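Local coordinates for protein octopine dehydrogenase (Pecten maximus, PDB 3C7A) that catalyses the NADH-dependent reductive condensation of L-arginine with pyruvate to D-octopine, and the reverse oxidation of octopine, at residues A133-S137 with G173-T177; M334-K338 with N351-I355. All blocks are in the same frame, centred on the assembly; numbering follows the deposited sequence.

Overall arrangement
Contact 1 comes first along the chain and closes before contact 2 opens, so the two lie in series. It joins two loops at the ends of paired strands of the large mixed sheet: 133-137 leads into strand 137-141, while the loop 173-177 runs from strand 156-171 to helix 180-188. Contact 2 belongs to the alpha-helical domain, where helix 330-344 packs against helix 349-362. The centres of the two contacts are 33 Å apart and their nearest atoms about 17 Å apart, and they do not touch. Contact 1 lies away from the cofactor and substrate sites, in the sheet-bearing part of the enzyme; contact 2 is in the helical part, near residues that bind pyruvate and L-arginine.

Contact 1 of 2, residues A133-S137 with G173-T177; sequences AAAVS and GTAKT
Ala135 and Ala175 make the firmer of two direct hydrogen bonds between these loops: Ala175 N approaches Ala135 O at 3.3 Å, in the carbonyl plane and on a lone pair, with an angle of 152° at the hydrogen. One residue earlier on both sides, Thr174 N makes a weak bond to Ala134 O. The Ala175 methyl points toward 133-137, and its CB rests 3.4 Å from the same Ala135 O. Thr174 turns OG1 between its own backbone N and carbonyl carbon (chi1 57°), which lays the hydroxyl beside the 133-137 backbone, 3.8 Å from Ala135 CA, while CG2 flanks Ala134 O. Gly173 brings its backbone in close: its CA makes a CH...O contact of 3.5 Å with Val136 O, and a side chain at this position would run into the carbonyl oxygens of Ala135 and Val136. Ser137 works through water. With OG anti to the carbonyl carbon (chi1 -67°), Ser137 OG donates to a water at 2.9 Å that itself donates to Ala135 O and Ala175 O and weakly accepts from Gly173 N. Four protein atoms thus grip this one water, and Ala135 O is shared between it and the amide of Ala175. A second water donates to Ser137 OG and Thr177 OG1, bridging the two hydroxyls, while Thr177 CG2 stands 4.1 Å from Ser137 OG. Val136 points its CB away from 173-177, and its side chain touches Ile112 of strand 111-114. Ser137 continues the same association, with backbone hydrogen bonding to Ile112 and side-chain contact with Leu111, so the loop after helix 121-129 is tied to the parallel neighbour of strand 137-141 and also receives the loop running from strand 156-171 to helix 180-188.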
loop_
_atom_site.group_PDB
_atom_site.type_symbol
_atom_site.label_atom_id
_atom_site.label_comp_id
_atom_site.label_asym_id
_atom_site.label_seq_id
_atom_site.Cartn_x
_atom_site.Cartn_y
_atom_site.Cartn_z
ATOM N N ALA A 133 17.423 -6.537 11.641
ATOM C CA ALA A 133 16.440 -6.934 10.624
ATOM C C ALA A 133 16.497 -8.420 10.232
ATOM O O ALA A 133 15.569 -8.933 9.601
ATOM C CB ALA A 133 16.568 -6.045 9.385
ATOM N N ALA A 134 17.580 -9.099 10.608
ATOM C CA ALA A 134 17.736 -10.533 10.345
ATOM C C ALA A 134 17.159 -11.412 11.465
ATOM O O ALA A 134 17.041 -12.632 11.306
ATOM C CB ALA A 134 19.205 -10.873 10.091
ATOM N N ALA A 135 16.800 -10.787 12.586
ATOM C CA ALA A 135 16.222 -11.495 13.731
ATOM C C ALA A 135 14.687 -11.476 13.741
ATOM O O ALA A 135 14.057 -12.492 14.049
ATOM C CB ALA A 135 16.778 -10.934 15.044
ATOM N N VAL A 136 14.098 -10.326 13.404
ATOM C CA VAL A 136 12.631 -10.151 13.374
ATOM C C VAL A 136 11.979 -10.733 12.104
ATOM O O VAL A 136 12.677 -11.240 11.222
ATOM C CB VAL A 136 12.223 -8.650 13.537
ATOM C CG1 VAL A 136 12.720 -8.090 14.866
ATOM C CG2 VAL A 136 12.737 -7.803 12.369
ATOM N N SER A 137 10.645 -10.658 12.030
ATOM C CA SER A 137 9.872 -11.057 10.838
ATOM C C SER A 137 9.154 -9.861 10.189
ATOM O O SER A 137 8.796 -8.903 10.880
ATOM C CB SER A 137 8.850 -12.143 11.194
ATOM O OG SER A 137 9.479 -13.362 11.559
ATOM N N GLY A 173 12.622 -14.667 10.140
ATOM C CA GLY A 173 13.976 -14.492 10.683
ATOM C C GLY A 173 14.410 -15.621 11.607
ATOM O O GLY A 173 13.783 -16.685 11.630
ATOM N N THR A 174 15.475 -15.386 12.376
ATOM C CA THR A 174 16.056 -16.417 13.254
ATOM C C THR A 174 15.343 -16.587 14.604
ATOM O O THR A 174 15.525 -17.608 15.277
ATOM C CB THR A 174 17.579 -16.199 13.503
ATOM O OG1 THR A 174 17.805 -14.901 14.068
ATOM C CG2 THR A 174 18.375 -16.340 12.207
ATOM N N ALA A 175 14.541 -15.597 14.997
ATOM C CA ALA A 175 13.827 -15.637 16.281
ATOM C C ALA A 175 12.388 -16.143 16.155
ATOM O O ALA A 175 11.713 -15.890 15.155
ATOM C CB ALA A 175 13.856 -14.265 16.955
ATOM N N LYS A 176 11.933 -16.854 17.186
ATOM C CA LYS A 176 10.572 -17.388 17.252
ATOM C C LYS A 176 9.588 -16.305 17.709
ATOM O O LYS A 176 9.822 -15.639 18.722
ATOM C CB LYS A 176 10.537 -18.576 18.220
ATOM C CG LYS A 176 9.339 -19.504 18.062
ATOM C CD LYS A 176 9.182 -20.439 19.267
ATOM C CE LYS A 176 10.296 -21.481 19.348
ATOM N NZ LYS A 176 10.138 -22.367 20.539
ATOM N N THR A 177 8.497 -16.134 16.959
ATOM C CA THR A 177 7.462 -15.134 17.277
ATOM C C THR A 177 6.105 -15.793 17.567
ATOM O O THR A 177 5.972 -17.016 17.471
ATOM C CB THR A 177 7.279 -14.087 16.131
ATOM O OG1 THR A 177 6.527 -14.661 15.052
ATOM C CG2 THR A 177 8.622 -13.584 15.603
HETATM O O HOH W 1 11.751 -13.929 13.284
HETATM O O HOH W 2 7.433 -15.625 12.242
#

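Contact 2 of 2, residues M334-K338 with N351-I355; sequences MIVFK and NDKLI
Met334 reaches across to the helix of Asn351, Leu354 and Ile355 with its terminal methyl. Its chain bends at chi3 (73°), bringing Met334 CE to 3.5 Å from Asn351 OD1 and 4.0 Å from Ile355 CG1, with Leu354 CB a little farther off. Asn351 meets two side chains through the same oxygen: OD1 also lies 4.1 Å from Phe337 CE2, obliquely placed against the ring, whose plane is turned 47° from that of the amide. The other end of this amide is held from outside, ND2 bonding to Glu252 OE1 of helix 240-263, which helps fix the side chain's rotation. Beside Met334, Ile335 CD1 approaches Ile355 CG2 at 4.0 Å, adding a purely apolar contact. Lys338 and Asp352 close another part of the interface with a salt bridge, their side chains crossing at about a right angle. A bend at chi2 carries the lysine chain over, and Lys338 NZ donates to the syn lone pair of Asp352 OD1 at 3.2 Å, with CD and CE also close to that oxygen. A methionine in place of Lys338 would probably leave the Asp352 carboxylate without this charged mate. The segment axes approach to 11.1 Å at 140°, making a roughly antiparallel, inclined helix pair joined by a short connection. In the alpha-helical domain of this opine dehydrogenase, the pair lies near the substrate site: the Met334 side chain is about 9 Å from that of the active-site residue His212.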
loop_
_atom_site.group_PDB
_atom_site.type_symbol
_atom_site.label_atom_id
_atom_site.label_comp_id
_atom_site.label_asym_id
_atom_site.label_seq_id
_atom_site.Cartn_x
_atom_site.Cartn_y
_atom_site.Cartn_z
ATOM N N MET A 334 5.582 2.742 -9.324
ATOM C CA MET A 334 6.223 2.587 -10.655
ATOM C C MET A 334 7.804 2.610 -10.665
ATOM O O MET A 334 8.404 1.778 -11.292
ATOM C CB MET A 334 5.613 3.535 -11.739
ATOM C CG MET A 334 4.138 3.363 -12.230
ATOM S SD MET A 334 3.619 4.131 -13.835
ATOM C CE MET A 334 4.438 3.051 -14.968
ATOM N N ILE A 335 8.427 3.527 -9.896
ATOM C CA ILE A 335 9.895 3.659 -9.832
ATOM C C ILE A 335 10.569 2.435 -9.184
ATOM O O ILE A 335 11.662 2.033 -9.596
ATOM C CB ILE A 335 10.333 4.984 -9.116
ATOM C CG1 ILE A 335 9.820 6.226 -9.867
ATOM C CG2 ILE A 335 11.857 5.053 -8.918
ATOM C CD1 ILE A 335 10.388 6.434 -11.278
ATOM N N VAL A 336 9.911 1.849 -8.183
ATOM C CA VAL A 336 10.422 0.647 -7.502
ATOM C C VAL A 336 10.445 -0.567 -8.447
ATOM O O VAL A 336 11.413 -1.338 -8.456
ATOM C CB VAL A 336 9.622 0.322 -6.203
ATOM C CG1 VAL A 336 10.284 -0.814 -5.419
ATOM C CG2 VAL A 336 9.494 1.559 -5.314
ATOM N N PHE A 337 9.383 -0.718 -9.242
ATOM C CA PHE A 337 9.284 -1.777 -10.257
ATOM C C PHE A 337 10.376 -1.667 -11.334
ATOM O O PHE A 337 10.911 -2.685 -11.784
ATOM C CB PHE A 337 7.882 -1.778 -10.891
ATOM C CG PHE A 337 7.705 -2.776 -12.013
ATOM C CD1 PHE A 337 7.671 -4.145 -11.755
ATOM C CD2 PHE A 337 7.549 -2.340 -13.329
ATOM C CE1 PHE A 337 7.503 -5.069 -12.793
ATOM C CE2 PHE A 337 7.378 -3.253 -14.373
ATOM C CZ PHE A 337 7.355 -4.621 -14.105
ATOM N N LYS A 338 10.702 -0.435 -11.728
ATOM C CA LYS A 338 11.749 -0.169 -12.725
ATOM C C LYS A 338 13.137 -0.629 -12.251
ATOM O O LYS A 338 13.910 -1.188 -13.034
ATOM C CB LYS A 338 11.754 1.321 -13.120
ATOM C CG LYS A 338 12.857 1.761 -14.099
ATOM C CD LYS A 338 12.696 1.155 -15.494
ATOM C CE LYS A 338 13.772 1.670 -16.447
ATOM N NZ LYS A 338 13.696 1.036 -17.796
ATOM N N ASN A 351 5.899 0.925 -19.935
ATOM C CA ASN A 351 6.003 1.493 -18.586
ATOM C C ASN A 351 6.844 2.774 -18.552
ATOM O O ASN A 351 6.526 3.706 -17.810
ATOM C CB ASN A 351 6.564 0.463 -17.593
ATOM C CG ASN A 351 5.494 -0.473 -17.041
ATOM O OD1 ASN A 351 5.010 -0.290 -15.922
ATOM N ND2 ASN A 351 5.126 -1.483 -17.821
ATOM N N ASP A 352 7.905 2.811 -19.361
ATOM C CA ASP A 352 8.803 3.972 -19.451
ATOM C C ASP A 352 8.099 5.245 -19.934
ATOM O O ASP A 352 8.385 6.341 -19.444
ATOM C CB ASP A 352 9.992 3.668 -20.376
ATOM C CG ASP A 352 10.992 2.690 -19.769
ATOM O OD1 ASP A 352 10.971 2.466 -18.538
ATOM O OD2 ASP A 352 11.815 2.148 -20.535
ATOM N N LYS A 353 7.185 5.088 -20.892
ATOM C CA LYS A 353 6.483 6.217 -21.511
ATOM C C LYS A 353 5.580 6.966 -20.528
ATOM O O LYS A 353 5.489 8.196 -20.572
ATOM C CB LYS A 353 5.683 5.747 -22.734
ATOM C CG LYS A 353 5.147 6.880 -23.614
ATOM C CD LYS A 353 4.696 6.380 -24.984
ATOM C CE LYS A 353 3.309 5.759 -24.940
ATOM N NZ LYS A 353 2.928 5.177 -26.257
ATOM N N LEU A 354 4.922 6.217 -19.644
ATOM C CA LEU A 354 4.032 6.796 -18.636
ATOM C C LEU A 354 4.795 7.507 -17.517
ATOM O O LEU A 354 4.298 8.481 -16.949
ATOM C CB LEU A 354 3.093 5.726 -18.055
ATOM C CG LEU A 354 2.089 5.053 -19.001
ATOM C CD1 LEU A 354 1.463 3.828 -18.346
ATOM C CD2 LEU A 354 1.003 6.026 -19.472
ATOM N N ILE A 355 5.997 7.017 -17.211
ATOM C CA ILE A 355 6.865 7.620 -16.189
ATOM C C ILE A 355 7.339 9.025 -16.595
ATOM O O ILE A 355 7.276 9.960 -15.793
ATOM C CB ILE A 355 8.081 6.703 -15.846
ATOM C CG1 ILE A 355 7.609 5.423 -15.145
ATOM C CG2 ILE A 355 9.104 7.439 -14.970
ATOM C CD1 ILE A 355 8.621 4.284 -15.163
#